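Side-chain contacts in chitinase (Thermococcus chitonophagus, PDB 5XSW), which probably hydrolyses chitin as an endochitinase and carries N-acetylglucosamine sugars bound in a pocket of its helical region: residues M207-A210 against A211-W215; I332-G335 against Y336-V340; N185-F188 against A189-L192. All blocks are in the same frame, centred on the assembly; numbering follows the deposited sequence.

Interaction 1 of 3, residues M207-A210 against A211-W215. With NAG (2-acetamido-2-deoxy-beta-D-glucopyranose), chain C; NDG (2-acetamido-2-deoxy-alpha-D-glucopyranose), chain B.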
loop_
_atom_site.group_PDB
_atom_site.type_symbol
_atom_site.label_atom_id
_atom_site.label_comp_id
_atom_site.label_asym_id
_atom_site.label_seq_id
_atom_site.Cartn_x
_atom_site.Cartn_y
_atom_site.Cartn_z
ATOM N N MET A 207 5.937 19.861 9.979
ATOM C CA MET A 207 7.237 20.048 10.663
ATOM C C MET A 207 7.316 19.153 11.916
ATOM O O MET A 207 8.327 18.454 12.191
ATOM C CB MET A 207 7.437 21.529 11.070
ATOM C CG MET A 207 7.765 22.450 9.889
ATOM S SD MET A 207 9.532 22.374 9.367
ATOM C CE MET A 207 10.406 23.032 10.796
ATOM N N ALA A 208 6.234 19.185 12.668
ATOM C CA ALA A 208 6.127 18.433 13.891
ATOM C C ALA A 208 6.178 16.937 13.560
ATOM O O ALA A 208 6.801 16.154 14.285
ATOM C CB ALA A 208 4.773 18.741 14.600
ATOM N N LEU A 209 5.498 16.578 12.472
ATOM C CA LEU A 209 5.375 15.177 12.104
ATOM C C LEU A 209 6.784 14.659 11.726
ATOM O O LEU A 209 7.207 13.607 12.190
ATOM C CB LEU A 209 4.408 15.004 10.935
ATOM C CG LEU A 209 4.216 13.511 10.483
ATOM C CD1 LEU A 209 3.712 12.569 11.634
ATOM C CD2 LEU A 209 3.251 13.459 9.304
ATOM N N ALA A 210 7.524 15.415 10.908
ATOM C CA ALA A 210 8.862 14.948 10.504
ATOM C C ALA A 210 9.794 14.856 11.720
ATOM O O ALA A 210 10.709 14.007 11.759
ATOM C CB ALA A 210 9.478 15.881 9.431
ATOM N N ALA A 211 9.625 15.765 12.692
ATOM C CA ALA A 211 10.517 15.773 13.842
ATOM C C ALA A 211 10.331 14.453 14.666
ATOM O O ALA A 211 11.304 13.778 15.079
ATOM C CB ALA A 211 10.241 17.018 14.711
ATOM N N LYS A 212 9.066 14.095 14.887
ATOM C CA LYS A 212 8.727 12.855 15.613
ATOM C C LYS A 212 9.200 11.636 14.822
ATOM O O LYS A 212 9.841 10.720 15.396
ATOM C CB LYS A 212 7.202 12.786 15.879
ATOM C CG LYS A 212 6.747 11.423 16.451
ATOM C CD LYS A 212 7.468 11.139 17.793
ATOM C CE LYS A 212 7.631 9.640 18.004
ATOM N NZ LYS A 212 8.414 9.262 19.194
ATOM N N GLU A 213 8.906 11.605 13.530
ATOM C CA GLU A 213 9.174 10.395 12.712
ATOM C C GLU A 213 10.648 10.107 12.531
ATOM O O GLU A 213 11.051 8.930 12.530
ATOM C CB GLU A 213 8.550 10.523 11.324
ATOM C CG GLU A 213 6.992 10.414 11.388
ATOM C CD GLU A 213 6.492 9.023 11.730
ATOM O OE1 GLU A 213 5.240 8.905 11.834
ATOM O OE2 GLU A 213 7.319 8.051 11.807
ATOM N N ASN A 214 11.456 11.156 12.309
ATOM C CA ASN A 214 12.889 10.911 12.036
ATOM C C ASN A 214 13.748 12.141 12.225
ATOM O O ASN A 214 14.718 12.336 11.494
ATOM C CB ASN A 214 13.015 10.369 10.583
ATOM C CG ASN A 214 14.405 9.794 10.226
ATOM O OD1 ASN A 214 15.222 9.464 11.089
ATOM N ND2 ASN A 214 14.665 9.686 8.900
ATOM N N TRP A 215 13.375 12.979 13.182
ATOM C CA TRP A 215 14.185 14.161 13.499
ATOM C C TRP A 215 14.423 14.982 12.222
ATOM O O TRP A 215 15.470 15.581 12.074
ATOM C CB TRP A 215 15.553 13.734 14.110
ATOM C CG TRP A 215 15.523 13.377 15.560
ATOM C CD1 TRP A 215 15.415 12.081 16.102
ATOM C CD2 TRP A 215 15.530 14.278 16.689
ATOM N NE1 TRP A 215 15.465 12.162 17.473
ATOM C CE2 TRP A 215 15.509 13.482 17.864
ATOM C CE3 TRP A 215 15.595 15.678 16.820
ATOM C CZ2 TRP A 215 15.558 14.036 19.158
ATOM C CZ3 TRP A 215 15.654 16.231 18.122
ATOM C CH2 TRP A 215 15.587 15.406 19.275
HETATM C C1 NAG C . 10.395 6.638 14.985
HETATM C C2 NAG C . 10.586 5.826 13.760
HETATM C C3 NAG C . 9.329 5.813 12.904
HETATM C C4 NAG C . 8.106 5.423 13.679
HETATM C C5 NAG C . 7.983 6.314 14.847
HETATM C C6 NAG C . 6.799 5.868 15.662
HETATM C C7 NAG C . 12.810 5.595 12.571
HETATM C C8 NAG C . 13.937 6.258 11.737
HETATM N N2 NAG C . 11.722 6.381 12.994
HETATM O O3 NAG C . 9.453 4.932 11.768
HETATM O O4 NAG C . 6.911 5.676 12.910
HETATM O O5 NAG C . 9.175 6.233 15.704
HETATM O O6 NAG C . 6.872 6.717 16.801
HETATM O O7 NAG C . 12.801 4.395 12.871
HETATM C C1 NDG B . 13.224 7.599 19.429
HETATM C C2 NDG B . 11.710 7.425 19.453
HETATM C C3 NDG B . 11.187 6.761 18.222
HETATM C C4 NDG B . 11.689 7.357 16.919
HETATM C C5 NDG B . 13.219 7.460 16.940
HETATM C C6 NDG B . 13.747 8.319 15.800
HETATM C C7 NDG B . 10.610 7.183 21.686
HETATM C C8 NDG B . 10.192 6.311 22.923
HETATM O O5 NDG B . 13.682 8.151 18.122
HETATM O O3 NDG B . 9.743 6.868 18.272
HETATM O O4 NDG B . 11.485 6.421 15.861
HETATM O O6 NDG B . 15.179 8.263 15.758
HETATM O O7 NDG B . 10.257 8.341 21.563
HETATM N N2 NDG B . 11.382 6.619 20.623
HETATM O O1 NDG B . 13.836 6.385 19.531
#
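Glu213 N bonds Leu209 O at 2.9 Å, one turn back, where the C-terminal end of helix 203-214 lines the glycan pocket. The same glutamate holds the beta sugar of chain C twice: OE2 receives that sugar's O4 at 2.7 Å, and the backbone O receives its N2 at 2.7 Å. Two points of the sugar, a ring hydroxyl and the acetamide nitrogen, are therefore fixed by one residue. A first torsion that sets CG beside the backbone N (chi1 -71°) and a second bend at chi2 bring the carboxylate round to O4; OE1 bonds His374 NE2 and a glycerol. Lys212 diverges from Glu213 toward the second sugar, its CG anti to the backbone N, and NZ reaches O3 of this alpha sugar at 2.9 Å while also bonding Gly372 O and Asn174 OD1. Asn214 OD1 accepts from Gln242 N and lies 3.5 Å from the acetyl C8 of the chain C sugar. The Trp215 ring presents its edge to O6 of the alpha sugar, 3.8 Å from CD1. Behind the carboxylate, Leu209 and Glu213 lie side by side, with CD1 of the leucine 3.9 Å from CG of the glutamate. Leu209 also touches Asp333 and Tyr336 of helix 327-338 and His374 of helix 374-386, whereas Met207 packs on Phe188 and Leu192 of helix 186-199.

Interaction 2 of 3, residues I332-G335 against Y336-V340. With NAG (2-acetamido-2-deoxy-beta-D-glucopyranose), chain D; PO4 (phosphate ion), chain E.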
loop_
_atom_site.group_PDB
_atom_site.type_symbol
_atom_site.label_atom_id
_atom_site.label_comp_id
_atom_site.label_asym_id
_atom_site.label_seq_id
_atom_site.Cartn_x
_atom_site.Cartn_y
_atom_site.Cartn_z
ATOM N N ILE A 332 -6.301 12.215 12.929
ATOM C CA ILE A 332 -5.516 12.147 11.700
ATOM C C ILE A 332 -4.049 11.714 12.006
ATOM O O ILE A 332 -3.507 10.880 11.285
ATOM C CB ILE A 332 -5.511 13.511 10.936
ATOM C CG1 ILE A 332 -6.890 13.873 10.354
ATOM C CG2 ILE A 332 -4.496 13.516 9.759
ATOM C CD1 ILE A 332 -7.575 12.769 9.539
ATOM N N ASP A 333 -3.419 12.280 13.035
ATOM C CA ASP A 333 -2.068 11.849 13.384
ATOM C C ASP A 333 -2.044 10.370 13.841
ATOM O O ASP A 333 -1.144 9.617 13.509
ATOM C CB ASP A 333 -1.486 12.680 14.504
ATOM C CG ASP A 333 -0.067 12.308 14.782
ATOM O OD1 ASP A 333 0.768 12.613 13.913
ATOM O OD2 ASP A 333 0.241 11.629 15.802
ATOM N N PHE A 334 -3.009 9.974 14.654
ATOM C CA PHE A 334 -3.069 8.558 15.050
ATOM C C PHE A 334 -3.163 7.614 13.830
ATOM O O PHE A 334 -2.479 6.602 13.764
ATOM C CB PHE A 334 -4.261 8.340 16.028
ATOM C CG PHE A 334 -4.452 6.894 16.448
ATOM C CD1 PHE A 334 -3.570 6.298 17.356
ATOM C CD2 PHE A 334 -5.474 6.161 15.914
ATOM C CE1 PHE A 334 -3.756 4.963 17.749
ATOM C CE2 PHE A 334 -5.704 4.851 16.310
ATOM C CZ PHE A 334 -4.835 4.237 17.225
ATOM N N GLY A 335 -4.008 7.959 12.866
ATOM C CA GLY A 335 -4.226 7.197 11.651
ATOM C C GLY A 335 -2.935 7.164 10.807
ATOM O O GLY A 335 -2.676 6.233 10.019
ATOM N N TYR A 336 -2.154 8.220 10.912
ATOM C CA TYR A 336 -0.899 8.294 10.118
ATOM C C TYR A 336 0.071 7.282 10.652
ATOM O O TYR A 336 0.721 6.546 9.880
ATOM C CB TYR A 336 -0.264 9.673 10.200
ATOM C CG TYR A 336 0.992 9.772 9.308
ATOM C CD1 TYR A 336 0.882 10.120 7.976
ATOM C CD2 TYR A 336 2.246 9.547 9.847
ATOM C CE1 TYR A 336 2.017 10.252 7.153
ATOM C CE2 TYR A 336 3.401 9.649 9.054
ATOM C CZ TYR A 336 3.271 9.985 7.716
ATOM O OH TYR A 336 4.402 10.097 6.939
ATOM N N ASN A 337 0.150 7.220 11.969
ATOM C CA ASN A 337 1.093 6.280 12.612
ATOM C C ASN A 337 0.553 4.822 12.701
ATOM O O ASN A 337 1.295 3.870 12.445
ATOM C CB ASN A 337 1.423 6.779 14.004
ATOM C CG ASN A 337 2.368 5.835 14.779
ATOM O OD1 ASN A 337 2.025 5.390 15.860
ATOM N ND2 ASN A 337 3.562 5.532 14.204
ATOM N N ARG A 338 -0.730 4.644 13.001
ATOM C CA ARG A 338 -1.262 3.279 13.232
ATOM C C ARG A 338 -2.162 2.777 12.106
ATOM O O ARG A 338 -2.555 1.628 12.111
ATOM C CB ARG A 338 -2.017 3.242 14.559
ATOM C CG ARG A 338 -1.174 3.471 15.811
ATOM C CD ARG A 338 0.013 2.523 16.065
ATOM N NE ARG A 338 -0.290 1.110 15.857
ATOM C CZ ARG A 338 -0.880 0.301 16.731
ATOM N NH1 ARG A 338 -1.261 0.752 17.920
ATOM N NH2 ARG A 338 -1.053 -0.986 16.415
ATOM N N GLY A 339 -2.493 3.637 11.143
ATOM C CA GLY A 339 -3.221 3.262 9.941
ATOM C C GLY A 339 -4.730 3.580 10.045
ATOM O O GLY A 339 -5.279 3.757 11.141
ATOM N N VAL A 340 -5.421 3.617 8.929
ATOM C CA VAL A 340 -6.867 3.935 8.972
ATOM C C VAL A 340 -7.707 2.788 9.535
ATOM O O VAL A 340 -8.860 3.011 9.985
ATOM C CB VAL A 340 -7.399 4.333 7.566
ATOM C CG1 VAL A 340 -6.691 5.581 7.056
ATOM C CG2 VAL A 340 -7.239 3.171 6.549
HETATM C C1 NAG D . 0.350 -5.213 18.680
HETATM C C2 NAG D . -0.535 -4.439 17.725
HETATM C C3 NAG D . 0.000 -4.548 16.330
HETATM C C4 NAG D . 1.426 -4.149 16.224
HETATM C C5 NAG D . 2.249 -4.959 17.155
HETATM C C6 NAG D . 3.720 -4.456 17.094
HETATM C C7 NAG D . -3.012 -4.271 17.998
HETATM C C8 NAG D . -4.396 -4.953 18.037
HETATM N N2 NAG D . -1.845 -5.057 17.785
HETATM O O3 NAG D . -0.795 -3.782 15.417
HETATM O O4 NAG D . 1.924 -4.479 14.874
HETATM O O5 NAG D . 1.759 -4.785 18.529
HETATM O O6 NAG D . 4.396 -5.230 18.057
HETATM O O7 NAG D . -2.901 -3.057 18.058
HETATM P P PO4 E . -3.061 2.837 5.565
HETATM O O1 PO4 E . -1.617 2.848 5.221
HETATM O O2 PO4 E . -3.961 3.519 4.571
HETATM O O3 PO4 E . -3.433 1.386 5.720
HETATM O O4 PO4 E . -3.417 3.568 6.790
#
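The C-terminal turn of helix 327-338, a part of the sugar-binding region, brings Arg338 over the ring of Phe334 one turn earlier. Arg338 CB stands 4.2 Å from the Phe334 ring centroid, 19° off the normal, a CH-pi contact, and Arg338 CG comes to 3.6 Å from CE1 of that ring. The aliphatic base, CB, lies over the face, whereas ring and guanidinium planes are 72° apart and bends at chi2 and chi3 lead the charged group away. Its NH2 donates to O7 of the chain D sugar at 3.2 Å and 164°, while O3 of this sugar lies in the guanidinium plane, at its edge. Arg338 N bonds Phe334 O at 2.7 Å. Gly339 then leaves the helix with positive phi and serves as N-cap of helix 340-346, where Val340 N donates to phosphate O4 at 2.9 Å; Ser254 and Gly255 of the second subunit hold the same ion, which probably comes from the crystallisation liquor. Asn337 OD1 accepts from Phe371 N. The arginine thus rests its base on Phe334 while NH2 reaches a sugar also bonded by Glu213 and Gln251 of the second subunit, and the helix start at Val340 may attract the anion.

Interaction 3 of 3, residues N185-F188 against A189-L192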
loop_
_atom_site.group_PDB
_atom_site.type_symbol
_atom_site.label_atom_id
_atom_site.label_comp_id
_atom_site.label_asym_id
_atom_site.label_seq_id
_atom_site.Cartn_x
_atom_site.Cartn_y
_atom_site.Cartn_z
ATOM N N ASN A 185 16.330 23.047 4.418
ATOM C CA ASN A 185 16.706 23.887 3.271
ATOM C C ASN A 185 15.466 24.486 2.657
ATOM O O ASN A 185 14.339 24.136 3.035
ATOM C CB ASN A 185 17.480 23.093 2.207
ATOM C CG ASN A 185 16.667 21.917 1.643
ATOM O OD1 ASN A 185 15.691 22.114 0.941
ATOM N ND2 ASN A 185 17.155 20.673 1.853
ATOM N N LYS A 186 15.674 25.390 1.708
ATOM C CA LYS A 186 14.580 26.198 1.205
ATOM C C LYS A 186 13.759 25.406 0.231
ATOM O O LYS A 186 12.623 25.799 -0.058
ATOM C CB LYS A 186 15.158 27.468 0.526
ATOM C CG LYS A 186 15.993 27.105 -0.713
ATOM C CD LYS A 186 16.553 28.395 -1.393
ATOM C CE LYS A 186 17.645 29.081 -0.617
ATOM N NZ LYS A 186 18.383 29.994 -1.578
ATOM N N TYR A 187 14.321 24.337 -0.364
ATOM C CA TYR A 187 13.517 23.581 -1.331
ATOM C C TYR A 187 12.448 22.790 -0.567
ATOM O O TYR A 187 11.297 22.688 -0.981
ATOM C CB TYR A 187 14.393 22.652 -2.205
ATOM C CG TYR A 187 15.470 23.474 -2.857
ATOM C CD1 TYR A 187 15.136 24.473 -3.764
ATOM C CD2 TYR A 187 16.815 23.312 -2.509
ATOM C CE1 TYR A 187 16.133 25.288 -4.330
ATOM C CE2 TYR A 187 17.801 24.126 -3.058
ATOM C CZ TYR A 187 17.449 25.097 -3.984
ATOM O OH TYR A 187 18.425 25.911 -4.523
ATOM N N PHE A 188 12.866 22.239 0.553
ATOM C CA PHE A 188 11.933 21.618 1.497
ATOM C C PHE A 188 10.875 22.638 1.950
ATOM O O PHE A 188 9.659 22.328 2.012
ATOM C CB PHE A 188 12.700 21.085 2.732
ATOM C CG PHE A 188 11.769 20.522 3.817
ATOM C CD1 PHE A 188 11.018 19.369 3.572
ATOM C CD2 PHE A 188 11.669 21.130 5.048
ATOM C CE1 PHE A 188 10.143 18.828 4.604
ATOM C CE2 PHE A 188 10.792 20.627 6.051
ATOM C CZ PHE A 188 10.053 19.459 5.797
ATOM N N ALA A 189 11.327 23.854 2.277
ATOM C CA ALA A 189 10.357 24.899 2.704
ATOM C C ALA A 189 9.349 25.168 1.571
ATOM O O ALA A 189 8.124 25.307 1.797
ATOM C CB ALA A 189 11.097 26.220 3.108
ATOM N N MET A 190 9.832 25.244 0.329
ATOM C CA MET A 190 8.876 25.437 -0.765
ATOM C C MET A 190 7.905 24.266 -0.931
ATOM O O MET A 190 6.761 24.469 -1.321
ATOM C CB MET A 190 9.606 25.710 -2.111
ATOM C CG MET A 190 10.265 27.104 -2.083
ATOM S SD MET A 190 11.016 27.483 -3.716
ATOM C CE MET A 190 12.479 26.612 -3.557
ATOM N N GLY A 191 8.353 23.032 -0.673
ATOM C CA GLY A 191 7.432 21.899 -0.717
ATOM C C GLY A 191 6.360 21.995 0.376
ATOM O O GLY A 191 5.202 21.671 0.106
ATOM N N LEU A 192 6.746 22.409 1.586
ATOM C CA LEU A 192 5.779 22.629 2.675
ATOM C C LEU A 192 4.753 23.681 2.198
ATOM O O LEU A 192 3.600 23.614 2.534
ATOM C CB LEU A 192 6.461 23.147 3.958
ATOM C CG LEU A 192 7.341 22.170 4.792
ATOM C CD1 LEU A 192 8.104 22.894 5.913
ATOM C CD2 LEU A 192 6.482 20.958 5.285
#
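Phe188 and Leu192 meet one turn apart on helix 186-199, the leucine lying askew over a face of the ring. Leu192 CG lies 4.2 Å from the Phe188 ring centroid and 21° off its normal, a CH-pi contact displaced toward the rim; the branch CD1 comes to 3.5 Å from ring atom CE2. The ring is carried forward over the next turn because CG of Phe188 stands anti to the backbone N (chi1 175°). Tyr187 and Met190 are arranged differently: the two chains extend alongside each other in one direction. A bend at chi3 of the methionine (-81°) turns its methyl back, so that Met190 CE lies 3.4 Å from Tyr187 CD1. CG of Lys186 covers the centre of one Tyr187 ring face. Asn185 is the N-cap of the helix, its OD1 accepting from Phe188 N at 2.9 Å and more weakly from Tyr187 N, and its backbone O receives Ala189 N at 3.1 Å. Outside the turn, Lys186 NZ bonds Asn396 O and forms a salt bridge with Asp401, whose other carboxylate oxygen bonds Tyr187 OH. Phe188 and Leu192 pack against Pro293 of helix 288-311, Leu192 also meets Leu206 of helix 203-214, and Lys186 and Met190 rest on Leu397 of strand 396-397.

Along the chain the order is interaction 3, interaction 1, interaction 2, each on its own helix: 186-199, then its successor 203-214, then, much later in the sequence, 327-338. Interaction 1 lies between the others in space, its centre 15 Å from that of interaction 3 and 14 Å from that of interaction 2. It touches both: Met207 SD is 3.8 Å from Leu192 CD1, and Glu213 OE1 is 3.4 Å from Tyr336 CE2. Interactions 2 and 3 do not meet, their nearest atoms being about 11 Å apart. The two packed helix ends reach different sugars, the second shared with the other subunit, while interaction 3 forms apolar packing behind the first, within the helical region that follows the N-terminal strands.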